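Long-range contacts in phosphoribosyl-aminoimidazole carboxylase (Aspergillus clavatus, PDB 3K5I), which probably carboxylates 5-aminoimidazole ribonucleotide at the expense of ATP, giving N5-carboxyaminoimidazole ribonucleotide for purine biosynthesis: residues G302-Q307 with A322-I327; L222-V227 with H297-G302; Q329-L334 with T378-T383; L39-N44 with K61-H66. All blocks are in the same frame, centred on the assembly; numbering follows the deposited sequence.

Interaction 4 comes first along the chain, in the preATP-grasp domain; interactions 2, 1 and 3 then follow in series. The last three form one cluster: interactions 1 and 2 have centres about 6 Å apart and share Gly302, while the centre of interaction 3 lies about 11 Å from that of interaction 2. Strand 221-232 of interaction 2 and strands 331-337 and 373-380 of interaction 3 belong to the same antiparallel sheet, which thereby runs from the ATP-grasp region into the C-terminal domain. Interaction 4 stands about 21 Å from interaction 1, centre to centre, yet helix 307-315 packs against its helix. All four also touch the second subunit, so each lies at or next to the dimer interface.

Interaction 1: G302-Q307 with A322-I327; sequences GCALSQ and AQSLEI
Leu305 and Ser324 make the tight half of this contact. The isobutyl branch of Leu305 is pressed against the serine methylene, with Leu305 CD1 3.3 Å and Leu305 CG 3.4 Å from Ser324 CB, both closer than ordinary van der Waals contact. Beneath them the backbones are tied by Leu305 N to Ser324 O (2.9 Å), a bond of 155° at the hydrogen whose donor is tilted 22° from the carbonyl plane. Leu325 adds one methyl, CD2, lying 3.9 Å from Leu305 CB. The hydroxyl of Ser324 is not spent here: it bonds to the backbone N of Asn357 of the second subunit.

Toward Glu326, whose side chain is exposed, the fit is looser. A water takes the place of a direct bond, accepting from Ala304 N at 2.9 Å and donating to Glu326 O at 2.6 Å. Cys303 CB rests against the carbonyl oxygens of Ser324 and Glu326, its SG only loosely near Ile327 CG1, and Ile327 CA approaches Gly302 O at 3.4 Å as a C-H...O contact. The two loops run almost antiparallel and bracket helix 307-315, with Ser306 at its N-cap: a helix whose entry and exit loops close on each other, partly through the Leu305-Ser324 bond and a water bridge.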
loop_
_atom_site.group_PDB
_atom_site.type_symbol
_atom_site.label_atom_id
_atom_site.label_comp_id
_atom_site.label_asym_id
_atom_site.label_seq_id
_atom_site.Cartn_x
_atom_site.Cartn_y
_atom_site.Cartn_z
ATOM N N GLY A 302 9.049 -4.531 -0.288
ATOM C CA GLY A 302 10.122 -5.460 -0.004
ATOM C C GLY A 302 10.069 -6.405 1.159
ATOM O O GLY A 302 10.839 -7.369 1.168
ATOM N N CYS A 303 9.226 -6.099 2.140
ATOM C CA CYS A 303 9.108 -6.920 3.334
ATOM C C CYS A 303 7.674 -6.964 3.809
ATOM O O CYS A 303 6.903 -6.118 3.377
ATOM C CB CYS A 303 9.833 -6.263 4.493
ATOM S SG CYS A 303 11.477 -5.526 4.226
ATOM N N ALA A 304 7.332 -7.891 4.716
ATOM C CA ALA A 304 5.971 -7.985 5.250
ATOM C C ALA A 304 5.597 -6.785 6.067
ATOM O O ALA A 304 4.418 -6.477 5.936
ATOM C CB ALA A 304 5.639 -9.267 6.071
ATOM N N LEU A 305 6.515 -6.185 6.857
ATOM C CA LEU A 305 6.217 -5.020 7.711
ATOM C C LEU A 305 7.111 -3.953 7.180
ATOM O O LEU A 305 8.318 -4.109 7.231
ATOM C CB LEU A 305 6.506 -5.201 9.219
ATOM C CG LEU A 305 5.485 -6.128 9.849
ATOM C CD1 LEU A 305 6.012 -6.329 11.254
ATOM C CD2 LEU A 305 4.039 -5.564 9.760
ATOM N N SER A 306 6.530 -2.879 6.674
ATOM C CA SER A 306 7.387 -1.835 6.147
ATOM C C SER A 306 7.867 -1.017 7.318
ATOM O O SER A 306 7.376 -1.164 8.443
ATOM C CB SER A 306 6.509 -0.906 5.282
ATOM O OG SER A 306 5.941 -0.038 6.189
ATOM N N GLN A 307 8.820 -0.143 7.024
ATOM C CA GLN A 307 9.385 0.701 8.067
ATOM C C GLN A 307 8.330 1.529 8.770
ATOM O O GLN A 307 8.478 1.983 9.920
ATOM C CB GLN A 307 10.440 1.664 7.459
ATOM C CG GLN A 307 9.990 2.895 6.603
ATOM C CD GLN A 307 11.213 3.723 6.218
ATOM O OE1 GLN A 307 12.078 3.953 7.070
ATOM N NE2 GLN A 307 11.324 4.142 4.941
ATOM N N ALA A 322 10.093 -10.470 14.007
ATOM C CA ALA A 322 11.345 -10.121 13.335
ATOM C C ALA A 322 11.365 -10.654 11.881
ATOM O O ALA A 322 11.937 -10.153 10.918
ATOM C CB ALA A 322 12.475 -10.829 14.125
ATOM N N GLN A 323 10.734 -11.790 11.705
ATOM C CA GLN A 323 10.636 -12.423 10.396
ATOM C C GLN A 323 10.085 -11.424 9.359
ATOM O O GLN A 323 10.445 -11.489 8.177
ATOM C CB GLN A 323 9.551 -13.514 10.576
ATOM C CG GLN A 323 9.812 -14.859 9.898
ATOM C CD GLN A 323 9.748 -16.110 10.785
ATOM O OE1 GLN A 323 8.999 -16.251 11.769
ATOM N NE2 GLN A 323 10.538 -17.079 10.375
ATOM N N SER A 324 9.190 -10.536 9.798
ATOM C CA SER A 324 8.546 -9.551 8.931
ATOM C C SER A 324 9.379 -8.420 8.346
ATOM O O SER A 324 8.890 -7.629 7.509
ATOM C CB SER A 324 7.364 -8.957 9.687
ATOM O OG SER A 324 6.369 -9.926 9.998
ATOM N N LEU A 325 10.624 -8.330 8.808
ATOM C CA LEU A 325 11.563 -7.289 8.380
ATOM C C LEU A 325 12.610 -7.926 7.486
ATOM O O LEU A 325 13.609 -7.330 7.134
ATOM C CB LEU A 325 12.265 -6.719 9.601
ATOM C CG LEU A 325 11.168 -6.603 10.675
ATOM C CD1 LEU A 325 11.713 -6.194 12.041
ATOM C CD2 LEU A 325 10.292 -5.485 10.259
ATOM N N GLU A 326 12.348 -9.170 7.107
ATOM C CA GLU A 326 13.289 -9.881 6.230
ATOM C C GLU A 326 12.816 -9.450 4.854
ATOM O O GLU A 326 11.603 -9.298 4.656
ATOM C CB GLU A 326 13.019 -11.403 6.339
ATOM C CG GLU A 326 13.971 -12.158 7.250
ATOM C CD GLU A 326 13.478 -13.526 7.735
ATOM O OE1 GLU A 326 12.781 -14.253 6.978
ATOM O OE2 GLU A 326 13.816 -13.877 8.890
ATOM N N ILE A 327 13.759 -9.346 3.928
ATOM C CA ILE A 327 13.446 -8.966 2.549
ATOM C C ILE A 327 12.856 -10.121 1.769
ATOM O O ILE A 327 13.453 -11.192 1.656
ATOM C CB ILE A 327 14.724 -8.464 1.910
ATOM C CG1 ILE A 327 14.985 -7.102 2.507
ATOM C CG2 ILE A 327 14.765 -8.588 0.381
ATOM C CD1 ILE A 327 16.325 -6.440 1.991
HETATM O O HOH W 1 9.172 -10.015 5.267
#

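Interaction 2: L222-V227 with H297-G302; sequences LSYPTV and HYTIEG
Tyr298, Tyr224 and Val227 carry this contact, and the first is central to it. The Tyr298 side chain, turned between its own backbone N and carbonyl carbon (chi1 79°), reaches across to the strand and places its hydroxyl beside Tyr224 CB and the Pro225 carbonyl. Tyr298 OH comes 3.5 Å from Tyr224 CB. It is joined to the Pro225 carbonyl through a water, which donates to Pro225 O at 2.6 Å and lies 2.9 Å from Tyr298 OH, so the buried hydroxyl has a water partner.

Val227 meets the same ring from the opposing direction, CG1 approaching Tyr298 CE1 at 3.5 Å and also lying near the hydroxyl. The Tyr224 ring is met by Thr299, whose methyl CG2 sits over one face, 4.1 Å from the centroid and 23° off the ring normal: a CH-pi contact made with the two side chains at about a right angle. That same methyl lies above a face of Tyr298 toward its rim, so it is wedged between the two rings. The far end of Tyr224 is held too, its OH hydrogen-bonding to Leu305 O.

Strand 221-232 runs between strands 206-216 and 235-241 of the large antiparallel sheet. Val227 and Tyr298 both touch Ala241 of the latter, while Tyr224 reaches Ala310 on helix 307-315, so the contact sits between the sheet and helices 299-302 and 307-315.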
loop_
_atom_site.group_PDB
_atom_site.type_symbol
_atom_site.label_atom_id
_atom_site.label_comp_id
_atom_site.label_asym_id
_atom_site.label_seq_id
_atom_site.Cartn_x
_atom_site.Cartn_y
_atom_site.Cartn_z
ATOM N N LEU A 222 15.665 -4.237 16.641
ATOM C CA LEU A 222 15.488 -4.896 15.367
ATOM C C LEU A 222 16.176 -4.049 14.271
ATOM O O LEU A 222 16.720 -2.978 14.551
ATOM C CB LEU A 222 13.979 -5.075 15.113
ATOM C CG LEU A 222 13.180 -5.708 16.254
ATOM C CD1 LEU A 222 11.678 -5.649 16.051
ATOM C CD2 LEU A 222 13.651 -7.162 16.417
ATOM N N SER A 223 16.181 -4.552 13.035
ATOM C CA SER A 223 16.822 -3.843 11.914
ATOM C C SER A 223 16.600 -4.590 10.599
ATOM O O SER A 223 16.397 -5.805 10.584
ATOM C CB SER A 223 18.333 -3.750 12.126
ATOM O OG SER A 223 18.904 -5.050 11.980
ATOM N N TYR A 224 16.652 -3.839 9.505
ATOM C CA TYR A 224 16.438 -4.411 8.197
ATOM C C TYR A 224 17.789 -4.695 7.584
ATOM O O TYR A 224 18.824 -4.268 8.146
ATOM C CB TYR A 224 15.592 -3.467 7.337
ATOM C CG TYR A 224 14.117 -3.318 7.765
ATOM C CD1 TYR A 224 13.753 -2.355 8.721
ATOM C CD2 TYR A 224 13.091 -4.046 7.153
ATOM C CE1 TYR A 224 12.438 -2.158 9.091
ATOM C CE2 TYR A 224 11.747 -3.843 7.519
ATOM C CZ TYR A 224 11.401 -2.926 8.470
ATOM O OH TYR A 224 10.043 -2.768 8.794
ATOM N N PRO A 225 17.828 -5.383 6.445
ATOM C CA PRO A 225 19.151 -5.643 5.865
ATOM C C PRO A 225 19.849 -4.349 5.413
ATOM O O PRO A 225 19.237 -3.280 5.229
ATOM C CB PRO A 225 18.822 -6.490 4.638
ATOM C CG PRO A 225 17.611 -7.277 5.062
ATOM C CD PRO A 225 16.785 -6.215 5.818
ATOM N N THR A 226 21.169 -4.417 5.296
ATOM C CA THR A 226 21.980 -3.289 4.854
ATOM C C THR A 226 21.670 -3.174 3.351
ATOM O O THR A 226 21.554 -4.186 2.604
ATOM C CB THR A 226 23.466 -3.673 4.960
ATOM O OG1 THR A 226 23.796 -4.072 6.298
ATOM C CG2 THR A 226 24.391 -2.582 4.425
ATOM N N VAL A 227 21.433 -1.939 2.935
ATOM C CA VAL A 227 21.154 -1.563 1.544
ATOM C C VAL A 227 22.274 -0.626 1.037
ATOM O O VAL A 227 23.089 -0.050 1.803
ATOM C CB VAL A 227 19.782 -0.922 1.287
ATOM C CG1 VAL A 227 18.647 -1.871 1.708
ATOM C CG2 VAL A 227 19.742 0.328 1.997
ATOM N N HIS A 297 12.427 3.147 1.931
ATOM C CA HIS A 297 11.173 3.003 1.194
ATOM C C HIS A 297 10.863 1.647 0.564
ATOM O O HIS A 297 9.659 1.269 0.444
ATOM C CB HIS A 297 10.969 4.149 0.173
ATOM C CG HIS A 297 11.003 5.504 0.778
ATOM N ND1 HIS A 297 10.799 5.698 2.124
ATOM C CD2 HIS A 297 11.044 6.734 0.210
ATOM C CE1 HIS A 297 10.813 6.997 2.375
ATOM N NE2 HIS A 297 10.959 7.644 1.231
ATOM N N TYR A 298 11.953 0.952 0.198
ATOM C CA TYR A 298 11.809 -0.352 -0.423
ATOM C C TYR A 298 11.089 -1.329 0.525
ATOM O O TYR A 298 10.548 -2.380 0.102
ATOM C CB TYR A 298 13.158 -0.963 -0.848
ATOM C CG TYR A 298 13.837 -1.550 0.367
ATOM C CD1 TYR A 298 14.649 -0.714 1.140
ATOM C CD2 TYR A 298 13.621 -2.866 0.786
ATOM C CE1 TYR A 298 15.242 -1.222 2.287
ATOM C CE2 TYR A 298 14.239 -3.420 1.967
ATOM C CZ TYR A 298 15.071 -2.566 2.705
ATOM O OH TYR A 298 15.784 -2.881 3.881
ATOM N N THR A 299 11.015 -0.989 1.809
ATOM C CA THR A 299 10.378 -1.954 2.726
ATOM C C THR A 299 8.904 -2.259 2.474
ATOM O O THR A 299 8.354 -3.343 2.859
ATOM C CB THR A 299 10.684 -1.542 4.154
ATOM O OG1 THR A 299 10.239 -0.178 4.364
ATOM C CG2 THR A 299 12.219 -1.658 4.345
ATOM N N ILE A 300 8.256 -1.285 1.830
ATOM C CA ILE A 300 6.838 -1.419 1.504
ATOM C C ILE A 300 6.558 -2.602 0.647
ATOM O O ILE A 300 5.764 -3.461 0.972
ATOM C CB ILE A 300 6.329 -0.216 0.734
ATOM C CG1 ILE A 300 6.289 0.965 1.711
ATOM C CG2 ILE A 300 4.873 -0.492 0.426
ATOM C CD1 ILE A 300 5.751 2.358 1.189
ATOM N N GLU A 301 7.252 -2.705 -0.467
ATOM C CA GLU A 301 6.962 -3.891 -1.264
ATOM C C GLU A 301 7.986 -4.964 -0.949
ATOM O O GLU A 301 7.812 -6.152 -1.306
ATOM C CB GLU A 301 7.149 -3.559 -2.735
ATOM C CG GLU A 301 6.133 -2.520 -3.227
ATOM C CD GLU A 301 6.530 -1.079 -2.906
ATOM O OE1 GLU A 301 7.651 -0.828 -2.415
ATOM O OE2 GLU A 301 5.649 -0.207 -3.148
ATOM N N GLY A 302 9.049 -4.531 -0.288
ATOM C CA GLY A 302 10.122 -5.460 -0.004
ATOM C C GLY A 302 10.069 -6.405 1.159
ATOM O O GLY A 302 10.839 -7.369 1.168
HETATM O O HOH W 2 17.538 -1.411 5.702
#

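Interaction 3: Q329-L334 with T378-T383; sequences QPSIML and TVTAPT
Gln329 turns its CG anti to the carbonyl carbon (chi1 -81°) and then runs extended, which lays the side chain alongside Pro382, pointing the same way, with Gln329 NE2 3.5 Å from Pro382 CD. Met333 swings CG the other way, opposite its backbone N (chi1 175°), and brings that atom to 3.7 Å from Thr378 OG1 before the chain bends off toward His297. The amide oxygen of Gln329 has its stronger partner in Arg328 of the second subunit.

Between these ends the backbones pair antiparallel. Ile332 and Val379 form the hydrogen-bonded pair: Val379 N gives a short, nearly straight bond to Ile332 O (2.7 Å, 171°), and Ile332 N returns one to Val379 O, an oxygen whose place is less certain. Ser331 with Thr380 and Met333 with Thr378 are the flanking non-hydrogen-bonded pairs. Pairing frays at Pro330, which has no N-H to offer; its carbonyl takes only a weak bond from Ala381 N (2.9 Å), while its ring packs on Pro382 O and Thr383, with Pro330 CG 3.7 Å from Thr383 CA.

The large antiparallel sheet continues on both sides, strand 235-241 beyond 331-337 and strand 358-362 beyond 373-380. Ile332 and Val379 point to the face covered by helix 384-399, for which Thr383 is the N-cap; Thr378 and Thr380 point to the other face, against Glu301 of helix 299-302.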
loop_
_atom_site.group_PDB
_atom_site.type_symbol
_atom_site.label_atom_id
_atom_site.label_comp_id
_atom_site.label_asym_id
_atom_site.label_seq_id
_atom_site.Cartn_x
_atom_site.Cartn_y
_atom_site.Cartn_z
ATOM N N GLN A 329 12.114 -10.302 -1.663
ATOM C CA GLN A 329 12.771 -10.555 -2.951
ATOM C C GLN A 329 13.605 -9.315 -3.174
ATOM O O GLN A 329 13.362 -8.306 -2.521
ATOM C CB GLN A 329 11.751 -10.456 -4.066
ATOM C CG GLN A 329 10.927 -11.691 -4.259
ATOM C CD GLN A 329 10.019 -11.387 -5.413
ATOM O OE1 GLN A 329 9.377 -10.334 -5.510
ATOM N NE2 GLN A 329 10.021 -12.282 -6.346
ATOM N N PRO A 330 14.550 -9.386 -4.103
ATOM C CA PRO A 330 15.390 -8.208 -4.393
ATOM C C PRO A 330 14.618 -7.016 -4.973
ATOM O O PRO A 330 13.610 -7.179 -5.695
ATOM C CB PRO A 330 16.487 -8.718 -5.361
ATOM C CG PRO A 330 16.536 -10.230 -5.071
ATOM C CD PRO A 330 15.248 -10.668 -4.329
ATOM N N SER A 331 15.102 -5.814 -4.675
ATOM C CA SER A 331 14.457 -4.613 -5.187
ATOM C C SER A 331 15.336 -3.386 -5.335
ATOM O O SER A 331 16.450 -3.270 -4.821
ATOM C CB SER A 331 13.085 -4.351 -4.574
ATOM O OG SER A 331 13.120 -4.214 -3.168
ATOM N N ILE A 332 14.823 -2.468 -6.130
ATOM C CA ILE A 332 15.575 -1.246 -6.372
ATOM C C ILE A 332 14.579 -0.079 -6.246
ATOM O O ILE A 332 13.475 -0.148 -6.805
ATOM C CB ILE A 332 16.188 -1.247 -7.858
ATOM C CG1 ILE A 332 17.157 -2.412 -8.022
ATOM C CG2 ILE A 332 17.110 -0.017 -8.140
ATOM C CD1 ILE A 332 17.456 -2.692 -9.476
ATOM N N MET A 333 14.951 0.986 -5.537
ATOM C CA MET A 333 14.042 2.137 -5.454
ATOM C C MET A 333 14.842 3.242 -6.112
ATOM O O MET A 333 16.062 3.405 -5.840
ATOM C CB MET A 333 13.674 2.508 -4.005
ATOM C CG MET A 333 12.807 3.799 -3.767
ATOM S SD MET A 333 13.641 4.875 -2.542
ATOM C CE MET A 333 14.970 5.491 -3.420
ATOM N N LEU A 334 14.104 3.956 -6.962
ATOM C CA LEU A 334 14.610 5.122 -7.687
ATOM C C LEU A 334 13.809 6.362 -7.214
ATOM O O LEU A 334 12.587 6.313 -7.093
ATOM C CB LEU A 334 14.430 4.913 -9.201
ATOM C CG LEU A 334 14.909 6.116 -10.033
ATOM C CD1 LEU A 334 16.406 6.169 -10.285
ATOM C CD2 LEU A 334 14.270 5.975 -11.361
ATOM N N THR A 378 9.413 1.731 -6.937
ATOM C CA THR A 378 10.175 0.632 -6.354
ATOM C C THR A 378 9.991 -0.567 -7.275
ATOM O O THR A 378 8.856 -0.972 -7.516
ATOM C CB THR A 378 9.725 0.229 -4.897
ATOM O OG1 THR A 378 10.131 1.195 -3.948
ATOM C CG2 THR A 378 10.475 -1.017 -4.429
ATOM N N VAL A 379 11.097 -1.152 -7.712
ATOM C CA VAL A 379 10.973 -2.368 -8.562
ATOM C C VAL A 379 11.502 -3.661 -7.889
ATOM O O VAL A 379 12.630 -3.719 -7.355
ATOM C CB VAL A 379 11.669 -2.125 -9.919
ATOM C CG1 VAL A 379 11.656 -3.350 -10.808
ATOM C CG2 VAL A 379 10.988 -0.991 -10.598
ATOM N N THR A 380 10.686 -4.714 -7.876
ATOM C CA THR A 380 11.138 -5.958 -7.228
ATOM C C THR A 380 11.463 -7.020 -8.310
ATOM O O THR A 380 11.215 -6.836 -9.498
ATOM C CB THR A 380 9.965 -6.507 -6.427
ATOM O OG1 THR A 380 8.833 -6.613 -7.303
ATOM C CG2 THR A 380 9.553 -5.520 -5.387
ATOM N N ALA A 381 12.003 -8.154 -7.896
ATOM C CA ALA A 381 12.293 -9.236 -8.815
ATOM C C ALA A 381 12.923 -10.362 -8.021
ATOM O O ALA A 381 13.522 -10.130 -6.960
ATOM C CB ALA A 381 13.069 -8.835 -10.027
ATOM N N PRO A 382 12.746 -11.598 -8.499
ATOM C CA PRO A 382 13.286 -12.716 -7.722
ATOM C C PRO A 382 14.797 -12.590 -7.615
ATOM O O PRO A 382 15.341 -13.198 -6.736
ATOM C CB PRO A 382 12.843 -13.977 -8.478
ATOM C CG PRO A 382 11.945 -13.487 -9.665
ATOM C CD PRO A 382 11.686 -12.008 -9.438
ATOM N N THR A 383 15.446 -11.818 -8.504
ATOM C CA THR A 383 16.898 -11.605 -8.536
ATOM C C THR A 383 17.241 -10.127 -8.787
ATOM O O THR A 383 16.478 -9.374 -9.412
ATOM C CB THR A 383 17.627 -12.412 -9.667
ATOM O OG1 THR A 383 17.048 -12.025 -10.915
ATOM C CG2 THR A 383 17.436 -13.955 -9.532
#

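Interaction 4: L39-N44 with K61-H66; sequences LVESAN and KQISAH
In the preATP-grasp domain, one flank of helix 34-46, carrying Val40, Glu41 and Asn44, is met by Ile63 and Ser64 of the loop between strands 49-54 and 70-71. The polar link is a single bond: Asn44 ND2 donates to Ile63 O at 3.0 Å, with 165° at the hydrogen. The acceptor lies nearly in the amide plane, which sets the rotation of the carboxamide.

Ile63 packs beside that bond. Its CG1 lies between its own backbone N and carbonyl carbon (chi1 62°), a turn that sends CD1 across to the helix, where it rests 3.7 Å from Glu41 CG and 4.0 Å from Val40 CB. Strands 26-30 and 49-54 are parallel neighbours joined by this helix, a beta-alpha-beta crossover consistent with a Rossmann-type unit; Gly33, Gln34 and Leu35, where the first strand gives way to the helix, line the 5-aminoimidazole ribonucleotide pocket. The side chain of Val40 lies about 10 Å from the ligand.

The CG1 methyl of Val40 projects toward the loop and touches Ser64 CB at 3.7 Å, close also to the Ile63 carbonyl that Asn44 grips. The loop is pinned within itself by Ser64 N bonding to Lys61 O (3.0 Å). The carboxylate of Glu41 turns outward to the dimer interface, forming a salt bridge with Arg45 of the second subunit, and Ile63 also packs on Asn44 of that subunit.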
loop_
_atom_site.group_PDB
_atom_site.type_symbol
_atom_site.label_atom_id
_atom_site.label_comp_id
_atom_site.label_asym_id
_atom_site.label_seq_id
_atom_site.Cartn_x
_atom_site.Cartn_y
_atom_site.Cartn_z
ATOM N N LEU A 39 3.534 7.054 6.549
ATOM C CA LEU A 39 3.135 6.611 7.883
ATOM C C LEU A 39 1.604 6.457 7.972
ATOM O O LEU A 39 1.141 5.454 8.500
ATOM C CB LEU A 39 3.733 7.486 8.995
ATOM C CG LEU A 39 3.670 6.806 10.375
ATOM C CD1 LEU A 39 4.665 5.674 10.710
ATOM C CD2 LEU A 39 3.661 7.826 11.500
ATOM N N VAL A 40 0.832 7.425 7.467
ATOM C CA VAL A 40 -0.641 7.395 7.464
ATOM C C VAL A 40 -1.099 6.229 6.614
ATOM O O VAL A 40 -1.982 5.480 7.021
ATOM C CB VAL A 40 -1.300 8.731 6.991
ATOM C CG1 VAL A 40 -2.858 8.822 7.299
ATOM C CG2 VAL A 40 -0.636 9.857 7.748
ATOM N N GLU A 41 -0.515 5.974 5.458
ATOM C CA GLU A 41 -1.064 4.765 4.873
ATOM C C GLU A 41 -1.010 3.632 5.893
ATOM O O GLU A 41 -1.973 2.862 6.103
ATOM C CB GLU A 41 -0.214 4.344 3.709
ATOM C CG GLU A 41 0.141 5.593 2.922
ATOM C CD GLU A 41 0.969 5.219 1.707
ATOM O OE1 GLU A 41 1.790 4.299 1.833
ATOM O OE2 GLU A 41 0.810 5.716 0.579
ATOM N N SER A 42 0.132 3.492 6.545
ATOM C CA SER A 42 0.231 2.370 7.507
ATOM C C SER A 42 -0.764 2.532 8.639
ATOM O O SER A 42 -1.239 1.539 9.142
ATOM C CB SER A 42 1.627 2.359 8.137
ATOM O OG SER A 42 2.552 1.832 7.205
ATOM N N ALA A 43 -1.076 3.762 9.044
ATOM C CA ALA A 43 -1.981 3.978 10.163
ATOM C C ALA A 43 -3.405 3.549 9.864
ATOM O O ALA A 43 -4.128 2.923 10.680
ATOM C CB ALA A 43 -1.802 5.514 10.756
ATOM N N ASN A 44 -3.738 3.836 8.624
ATOM C CA ASN A 44 -5.044 3.632 8.002
ATOM C C ASN A 44 -5.376 2.164 7.888
ATOM O O ASN A 44 -6.550 1.747 8.032
ATOM C CB ASN A 44 -5.019 4.243 6.591
ATOM C CG ASN A 44 -5.130 5.772 6.594
ATOM O OD1 ASN A 44 -5.426 6.406 7.625
ATOM N ND2 ASN A 44 -4.979 6.367 5.396
ATOM N N LYS A 61 -2.241 14.738 5.220
ATOM C CA LYS A 61 -3.588 15.149 5.577
ATOM C C LYS A 61 -4.505 14.697 4.461
ATOM O O LYS A 61 -5.606 14.249 4.763
ATOM C CB LYS A 61 -3.617 16.669 5.670
ATOM C CG LYS A 61 -2.793 17.193 6.837
ATOM C CD LYS A 61 -3.287 18.686 6.971
ATOM C CE LYS A 61 -2.961 19.232 8.373
ATOM N NZ LYS A 61 -1.966 20.291 8.274
ATOM N N GLN A 62 -3.984 14.785 3.231
ATOM C CA GLN A 62 -4.638 14.387 2.011
ATOM C C GLN A 62 -5.288 13.012 2.016
ATOM O O GLN A 62 -6.288 12.819 1.276
ATOM C CB GLN A 62 -3.755 14.573 0.798
ATOM C CG GLN A 62 -3.343 16.010 0.626
ATOM C CD GLN A 62 -2.517 16.124 -0.645
ATOM O OE1 GLN A 62 -2.611 15.322 -1.594
ATOM N NE2 GLN A 62 -1.633 17.094 -0.643
ATOM N N ILE A 63 -4.805 12.130 2.895
ATOM C CA ILE A 63 -5.338 10.743 3.005
ATOM C C ILE A 63 -5.813 10.342 4.396
ATOM O O ILE A 63 -5.739 9.185 4.803
ATOM C CB ILE A 63 -4.321 9.681 2.437
ATOM C CG1 ILE A 63 -2.991 9.690 3.239
ATOM C CG2 ILE A 63 -3.931 10.070 0.998
ATOM C CD1 ILE A 63 -2.327 8.309 3.191
ATOM N N SER A 64 -6.301 11.322 5.134
ATOM C CA SER A 64 -6.766 11.096 6.481
ATOM C C SER A 64 -7.843 12.175 6.684
ATOM O O SER A 64 -7.585 13.267 7.197
ATOM C CB SER A 64 -5.559 11.415 7.371
ATOM O OG SER A 64 -5.899 11.487 8.749
ATOM N N ALA A 65 -9.068 11.878 6.267
ATOM C CA ALA A 65 -10.167 12.835 6.353
ATOM C C ALA A 65 -10.852 12.823 7.698
ATOM O O ALA A 65 -11.872 12.141 7.805
ATOM C CB ALA A 65 -11.224 12.455 5.299
ATOM N N HIS A 66 -10.342 13.549 8.692
ATOM C CA HIS A 66 -11.012 13.600 10.010
ATOM C C HIS A 66 -10.754 14.978 10.592
ATOM O O HIS A 66 -10.045 15.785 9.960
ATOM C CB HIS A 66 -10.508 12.463 10.918
ATOM C CG HIS A 66 -9.029 12.460 11.175
ATOM N ND1 HIS A 66 -8.438 13.435 11.937
ATOM C CD2 HIS A 66 -8.036 11.598 10.844
ATOM C CE1 HIS A 66 -7.141 13.201 12.028
ATOM N NE2 HIS A 66 -6.869 12.097 11.372
#